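Alp7A (Bacillus subtilis, PDB 5EC0) is an actin-like plasmid-segregation protein that binds adenine nucleotide and, as in related ParM-type proteins, probably assembles into filaments that move plasmid DNA apart. Local coordinates at residues S4-L18 with L363-Q377. Sequence-based numbering, arbitrary orientation.
Sequences SRMNVDFGNSMYMNL and LLNLYGLEVLSRAEQ. With ADP (adenosine-5'-diphosphate), chain D.
Two arginines share one carboxylate oxygen, E370 OE2, and each grips it side-on with NE and NH2. R5 NH2 reaches it at 3.0 Å on the syn side, with the guanidinium and carboxylate planes 79° apart, whereas R374 NE comes to the same OE2 at 2.8 Å from the anti side. R374 NE thereby lies over one face of the R5 guanidinium, the shared anion probably offsetting two like charges. R5 NH1 also donates to Q377 OE1 (3.0 Å). The other carboxylate oxygen, E370 OE1, accepts from N7 ND2 at 2.9 Å, and the same amide nitrogen gives a straighter bond (168°) to S373 OG; N7 OD1 turns instead to Q126 of strand 119-129. A glutamine in place of E370 would probably leave R5 and R374 close together without the negative charge they share. Further along, L366, its CG anti to the backbone N (chi1 -175°), puts CD1 against N7 O and packs CG on L18 CD1 (3.8 Å), while M16 SD meets L363 CD2. Nearer the nucleotide, one water joins D9 OD2 to N365 ND2, a second joins D9 OD2 to L366 N, and N365 OD1 accepts from S181 N. Helix 364-377 runs roughly antiparallel to strand 5-10, packed against a hairpin whose turn binds ADP phosphate through N12, an example of the phosphate-binding β-hairpin of the actin fold.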
loop_
_atom_site.group_PDB
_atom_site.type_symbol
_atom_site.label_atom_id
_atom_site.label_comp_id
_atom_site.label_asym_id
_atom_site.label_seq_id
_atom_site.Cartn_x
_atom_site.Cartn_y
_atom_site.Cartn_z
ATOM N N SER A 4 -4.296 -7.749 18.429
ATOM C CA SER A 4 -5.707 -7.963 18.123
ATOM C C SER A 4 -5.985 -7.905 16.624
ATOM O O SER A 4 -6.687 -8.761 16.085
ATOM C CB SER A 4 -6.580 -6.932 18.844
ATOM O OG SER A 4 -6.429 -7.051 20.242
ATOM N N ARG A 5 -5.452 -6.881 15.961
ATOM C CA ARG A 5 -5.715 -6.650 14.543
ATOM C C ARG A 5 -4.424 -6.327 13.809
ATOM O O ARG A 5 -3.668 -5.435 14.216
ATOM C CB ARG A 5 -6.712 -5.492 14.344
ATOM C CG ARG A 5 -8.038 -5.631 15.107
ATOM C CD ARG A 5 -8.951 -4.399 14.918
ATOM N NE ARG A 5 -8.188 -3.145 14.933
ATOM C CZ ARG A 5 -7.777 -2.528 16.036
ATOM N NH1 ARG A 5 -8.061 -3.040 17.220
ATOM N NH2 ARG A 5 -7.074 -1.405 15.957
ATOM N N MET A 6 -4.153 -7.048 12.734
ATOM C CA MET A 6 -3.038 -6.671 11.885
ATOM C C MET A 6 -3.453 -6.650 10.419
ATOM O O MET A 6 -3.868 -7.664 9.861
ATOM C CB MET A 6 -1.852 -7.609 12.083
ATOM C CG MET A 6 -0.711 -7.302 11.127
ATOM S SD MET A 6 0.758 -8.186 11.609
ATOM C CE MET A 6 1.943 -7.580 10.406
ATOM N N ASN A 7 -3.321 -5.472 9.822
ATOM C CA ASN A 7 -3.746 -5.197 8.462
ATOM C C ASN A 7 -2.563 -4.815 7.590
ATOM O O ASN A 7 -1.790 -3.938 7.944
ATOM C CB ASN A 7 -4.790 -4.086 8.467
ATOM C CG ASN A 7 -6.056 -4.494 9.208
ATOM O OD1 ASN A 7 -6.659 -5.539 8.918
ATOM N ND2 ASN A 7 -6.460 -3.683 10.167
ATOM N N VAL A 8 -2.421 -5.469 6.449
ATOM C CA VAL A 8 -1.206 -5.318 5.645
ATOM C C VAL A 8 -1.568 -4.994 4.210
ATOM O O VAL A 8 -2.431 -5.650 3.622
ATOM C CB VAL A 8 -0.337 -6.604 5.686
ATOM C CG1 VAL A 8 0.783 -6.527 4.714
ATOM C CG2 VAL A 8 0.208 -6.832 7.099
ATOM N N ASP A 9 -0.930 -3.948 3.687
ATOM C CA ASP A 9 -0.956 -3.585 2.278
ATOM C C ASP A 9 0.414 -3.950 1.696
ATOM O O ASP A 9 1.399 -3.260 1.964
ATOM C CB ASP A 9 -1.243 -2.083 2.114
ATOM C CG ASP A 9 -1.472 -1.661 0.657
ATOM O OD1 ASP A 9 -0.998 -2.340 -0.281
ATOM O OD2 ASP A 9 -2.132 -0.618 0.454
ATOM N N PHE A 10 0.499 -5.049 0.946
ATOM C CA PHE A 10 1.751 -5.377 0.259
ATOM C C PHE A 10 1.851 -4.571 -1.040
ATOM O O PHE A 10 1.561 -5.085 -2.122
ATOM C CB PHE A 10 1.850 -6.876 -0.052
ATOM C CG PHE A 10 1.914 -7.756 1.157
ATOM C CD1 PHE A 10 3.055 -7.783 1.952
ATOM C CD2 PHE A 10 0.847 -8.589 1.485
ATOM C CE1 PHE A 10 3.123 -8.601 3.061
ATOM C CE2 PHE A 10 0.907 -9.408 2.597
ATOM C CZ PHE A 10 2.046 -9.415 3.387
ATOM N N GLY A 11 2.227 -3.301 -0.938
ATOM C CA GLY A 11 2.340 -2.465 -2.120
ATOM C C GLY A 11 3.545 -2.827 -2.964
ATOM O O GLY A 11 4.384 -3.626 -2.556
ATOM N N ASN A 12 3.627 -2.244 -4.156
ATOM C CA ASN A 12 4.784 -2.432 -5.016
ATOM C C ASN A 12 5.918 -1.510 -4.574
ATOM O O ASN A 12 7.089 -1.813 -4.784
ATOM C CB ASN A 12 4.430 -2.165 -6.483
ATOM C CG ASN A 12 3.179 -2.914 -6.940
ATOM O OD1 ASN A 12 3.004 -4.097 -6.651
ATOM N ND2 ASN A 12 2.309 -2.221 -7.669
ATOM N N SER A 13 5.553 -0.384 -3.961
ATOM C CA SER A 13 6.517 0.631 -3.550
ATOM C C SER A 13 6.835 0.517 -2.062
ATOM O O SER A 13 8.000 0.513 -1.658
ATOM C CB SER A 13 5.985 2.028 -3.866
ATOM O OG SER A 13 6.825 3.036 -3.333
ATOM N N MET A 14 5.784 0.414 -1.258
ATOM C CA MET A 14 5.910 0.279 0.182
ATOM C C MET A 14 5.026 -0.862 0.692
ATOM O O MET A 14 3.891 -1.010 0.273
ATOM C CB MET A 14 5.514 1.585 0.898
ATOM C CG MET A 14 6.369 2.814 0.579
ATOM S SD MET A 14 8.112 2.725 1.078
ATOM C CE MET A 14 7.974 2.780 2.847
ATOM N N TYR A 15 5.585 -1.669 1.579
ATOM C CA TYR A 15 4.842 -2.488 2.517
ATOM C C TYR A 15 4.295 -1.554 3.598
ATOM O O TYR A 15 5.056 -0.779 4.161
ATOM C CB TYR A 15 5.765 -3.559 3.129
ATOM C CG TYR A 15 5.209 -4.271 4.340
ATOM C CD1 TYR A 15 5.294 -3.704 5.611
ATOM C CD2 TYR A 15 4.615 -5.515 4.217
ATOM C CE1 TYR A 15 4.784 -4.355 6.721
ATOM C CE2 TYR A 15 4.114 -6.187 5.331
ATOM C CZ TYR A 15 4.191 -5.592 6.576
ATOM O OH TYR A 15 3.697 -6.244 7.670
ATOM N N MET A 16 2.994 -1.612 3.879
ATOM C CA MET A 16 2.411 -0.759 4.914
ATOM C C MET A 16 1.515 -1.604 5.772
ATOM O O MET A 16 0.843 -2.520 5.266
ATOM C CB MET A 16 1.626 0.412 4.301
ATOM C CG MET A 16 2.303 1.079 3.089
ATOM S SD MET A 16 1.315 2.430 2.454
ATOM C CE MET A 16 -0.190 1.549 2.083
ATOM N N ASN A 17 1.472 -1.317 7.067
ATOM C CA ASN A 17 0.635 -2.185 7.857
ATOM C C ASN A 17 0.103 -1.383 9.061
ATOM O O ASN A 17 0.751 -0.456 9.551
ATOM C CB ASN A 17 1.449 -3.427 8.287
ATOM C CG ASN A 17 2.527 -3.093 9.301
ATOM O OD1 ASN A 17 2.224 -2.760 10.447
ATOM N ND2 ASN A 17 3.700 -2.825 8.800
ATOM N N LEU A 18 -1.055 -1.762 9.570
ATOM C CA LEU A 18 -1.492 -1.231 10.848
ATOM C C LEU A 18 -1.560 -2.364 11.862
ATOM O O LEU A 18 -2.216 -3.391 11.632
ATOM C CB LEU A 18 -2.859 -0.553 10.726
ATOM C CG LEU A 18 -3.049 0.732 9.929
ATOM C CD1 LEU A 18 -4.537 0.909 9.565
ATOM C CD2 LEU A 18 -2.577 1.891 10.780
ATOM N N LEU A 363 -3.224 5.854 1.764
ATOM C CA LEU A 363 -3.505 4.852 2.787
ATOM C C LEU A 363 -4.926 4.292 2.744
ATOM O O LEU A 363 -5.298 3.505 3.618
ATOM C CB LEU A 363 -3.242 5.429 4.173
ATOM C CG LEU A 363 -1.805 5.872 4.486
ATOM C CD1 LEU A 363 -1.631 6.179 5.985
ATOM C CD2 LEU A 363 -0.795 4.847 4.020
ATOM N N LEU A 364 -5.705 4.668 1.728
ATOM C CA LEU A 364 -7.141 4.339 1.709
ATOM C C LEU A 364 -7.421 2.820 1.737
ATOM O O LEU A 364 -8.301 2.361 2.483
ATOM C CB LEU A 364 -7.819 4.975 0.483
ATOM C CG LEU A 364 -9.310 5.275 0.651
ATOM C CD1 LEU A 364 -9.513 6.351 1.724
ATOM C CD2 LEU A 364 -9.967 5.703 -0.668
ATOM N N ASN A 365 -6.697 2.047 0.929
ATOM C CA ASN A 365 -6.856 0.584 0.949
ATOM C C ASN A 365 -6.626 0.019 2.368
ATOM O O ASN A 365 -7.473 -0.713 2.908
ATOM C CB ASN A 365 -5.898 -0.088 -0.046
ATOM C CG ASN A 365 -6.418 -0.071 -1.487
ATOM O OD1 ASN A 365 -7.611 -0.235 -1.736
ATOM N ND2 ASN A 365 -5.516 0.146 -2.437
ATOM N N LEU A 366 -5.487 0.379 2.962
ATOM C CA LEU A 366 -5.136 -0.021 4.330
ATOM C C LEU A 366 -6.230 0.348 5.337
ATOM O O LEU A 366 -6.590 -0.442 6.209
ATOM C CB LEU A 366 -3.826 0.635 4.752
ATOM C CG LEU A 366 -3.222 0.255 6.098
ATOM C CD1 LEU A 366 -3.193 -1.234 6.250
ATOM C CD2 LEU A 366 -1.791 0.830 6.208
ATOM N N TYR A 367 -6.741 1.562 5.190
ATOM C CA TYR A 367 -7.768 2.098 6.062
ATOM C C TYR A 367 -9.076 1.335 5.901
ATOM O O TYR A 367 -9.820 1.152 6.865
ATOM C CB TYR A 367 -7.977 3.590 5.774
ATOM C CG TYR A 367 -6.980 4.479 6.482
ATOM C CD1 TYR A 367 -5.904 3.931 7.173
ATOM C CD2 TYR A 367 -7.130 5.865 6.489
ATOM C CE1 TYR A 367 -4.994 4.737 7.837
ATOM C CE2 TYR A 367 -6.235 6.678 7.164
ATOM C CZ TYR A 367 -5.168 6.108 7.831
ATOM O OH TYR A 367 -4.272 6.909 8.495
ATOM N N GLY A 368 -9.332 0.887 4.679
ATOM C CA GLY A 368 -10.481 0.054 4.392
ATOM C C GLY A 368 -10.348 -1.274 5.108
ATOM O O GLY A 368 -11.314 -1.774 5.677
ATOM N N LEU A 369 -9.146 -1.847 5.097
ATOM C CA LEU A 369 -8.902 -3.042 5.892
ATOM C C LEU A 369 -9.133 -2.744 7.371
ATOM O O LEU A 369 -9.739 -3.541 8.082
ATOM C CB LEU A 369 -7.485 -3.573 5.698
ATOM C CG LEU A 369 -7.119 -4.215 4.359
ATOM C CD1 LEU A 369 -5.725 -4.865 4.404
ATOM C CD2 LEU A 369 -8.200 -5.229 3.895
ATOM N N GLU A 370 -8.633 -1.605 7.840
ATOM C CA GLU A 370 -8.751 -1.283 9.255
ATOM C C GLU A 370 -10.239 -1.256 9.690
ATOM O O GLU A 370 -10.616 -1.852 10.699
ATOM C CB GLU A 370 -8.056 0.050 9.558
ATOM C CG GLU A 370 -8.127 0.485 11.026
ATOM C CD GLU A 370 -7.355 -0.430 11.984
ATOM O OE1 GLU A 370 -6.461 -1.172 11.526
ATOM O OE2 GLU A 370 -7.647 -0.402 13.201
ATOM N N VAL A 371 -11.072 -0.585 8.903
ATOM C CA VAL A 371 -12.512 -0.542 9.139
ATOM C C VAL A 371 -13.105 -1.952 9.197
ATOM O O VAL A 371 -13.897 -2.266 10.088
ATOM C CB VAL A 371 -13.245 0.270 8.029
ATOM C CG1 VAL A 371 -14.770 -0.051 7.998
ATOM C CG2 VAL A 371 -13.006 1.763 8.175
ATOM N N LEU A 372 -12.727 -2.808 8.247
ATOM C CA LEU A 372 -13.262 -4.166 8.256
ATOM C C LEU A 372 -12.800 -4.933 9.498
ATOM O O LEU A 372 -13.541 -5.739 10.039
ATOM C CB LEU A 372 -12.878 -4.911 6.982
ATOM C CG LEU A 372 -13.681 -4.435 5.761
ATOM C CD1 LEU A 372 -13.349 -5.255 4.519
ATOM C CD2 LEU A 372 -15.211 -4.454 6.055
ATOM N N SER A 373 -11.588 -4.669 9.966
ATOM C CA SER A 373 -11.073 -5.427 11.101
ATOM C C SER A 373 -11.754 -4.964 12.391
ATOM O O SER A 373 -11.958 -5.769 13.282
ATOM C CB SER A 373 -9.538 -5.316 11.198
ATOM O OG SER A 373 -9.135 -4.015 11.577
ATOM N N ARG A 374 -12.140 -3.689 12.487
ATOM C CA ARG A 374 -12.927 -3.251 13.648
ATOM C C ARG A 374 -14.338 -3.829 13.641
ATOM O O ARG A 374 -14.899 -4.093 14.690
ATOM C CB ARG A 374 -13.051 -1.729 13.726
ATOM C CG ARG A 374 -11.754 -0.978 13.634
ATOM C CD ARG A 374 -11.148 -0.651 14.970
ATOM N NE ARG A 374 -9.976 0.190 14.730
ATOM C CZ ARG A 374 -9.715 1.328 15.364
ATOM N NH1 ARG A 374 -10.540 1.775 16.305
ATOM N NH2 ARG A 374 -8.619 2.010 15.056
ATOM N N ALA A 375 -14.930 -3.986 12.465
ATOM C CA ALA A 375 -16.280 -4.528 12.402
ATOM C C ALA A 375 -16.207 -5.999 12.771
ATOM O O ALA A 375 -17.051 -6.516 13.511
ATOM C CB ALA A 375 -16.888 -4.327 11.027
ATOM N N GLU A 376 -15.160 -6.660 12.292
ATOM C CA GLU A 376 -14.958 -8.056 12.629
ATOM C C GLU A 376 -14.747 -8.237 14.133
ATOM O O GLU A 376 -15.312 -9.141 14.740
ATOM C CB GLU A 376 -13.771 -8.628 11.855
ATOM C CG GLU A 376 -13.584 -10.114 12.086
ATOM C CD GLU A 376 -14.666 -10.945 11.412
ATOM O OE1 GLU A 376 -15.243 -10.472 10.404
ATOM O OE2 GLU A 376 -14.931 -12.069 11.890
ATOM N N GLN A 377 -13.943 -7.357 14.727
ATOM C CA GLN A 377 -13.652 -7.400 16.156
ATOM C C GLN A 377 -14.915 -7.178 16.994
ATOM O O GLN A 377 -15.078 -7.793 18.039
ATOM C CB GLN A 377 -12.586 -6.351 16.520
ATOM C CG GLN A 377 -11.779 -6.681 17.789
ATOM C CD GLN A 377 -10.867 -5.541 18.282
ATOM O OE1 GLN A 377 -10.625 -4.553 17.577
ATOM N NE2 GLN A 377 -10.362 -5.684 19.508
HETATM P PB ADP D . 2.284 1.009 -5.753
HETATM O O1B ADP D . 1.951 0.120 -4.560
HETATM O O2B ADP D . 1.949 0.442 -7.123
HETATM O O3B ADP D . 3.656 1.641 -5.745
HETATM P PA ADP D . 1.153 3.230 -4.278
HETATM O O1A ADP D . 1.958 2.694 -3.116
HETATM O O2A ADP D . -0.302 3.616 -4.083
HETATM O O3A ADP D . 1.273 2.263 -5.575
HETATM O "O5'" ADP D . 1.906 4.504 -4.879
HETATM C "C5'" ADP D . 3.309 4.694 -4.752
HETATM C "C4'" ADP D . 3.518 6.151 -5.108
HETATM O "O4'" ADP D . 3.070 6.941 -4.011
HETATM C "C3'" ADP D . 4.965 6.547 -5.327
HETATM O "O3'" ADP D . 5.271 6.573 -6.721
HETATM C "C2'" ADP D . 5.061 7.949 -4.757
HETATM O "O2'" ADP D . 5.217 8.856 -5.848
HETATM C "C1'" ADP D . 3.724 8.201 -4.070
HETATM N N9 ADP D . 3.832 8.747 -2.697
HETATM C C8 ADP D . 3.102 9.798 -2.268
HETATM N N7 ADP D . 3.382 10.093 -0.979
HETATM C C5 ADP D . 4.298 9.205 -0.562
HETATM C C6 ADP D . 5.005 8.987 0.715
HETATM N N6 ADP D . 4.748 9.802 1.775
HETATM N N1 ADP D . 5.886 7.963 0.772
HETATM C C2 ADP D . 6.121 7.179 -0.305
HETATM N N3 ADP D . 5.515 7.313 -1.511
HETATM C C4 ADP D . 4.603 8.312 -1.694
HETATM O O HOH W 1 -2.500 0.288 -1.809
HETATM O O HOH W 2 -3.477 1.594 1.196
HETATM O O HOH W 3 -4.670 -2.338 13.221
#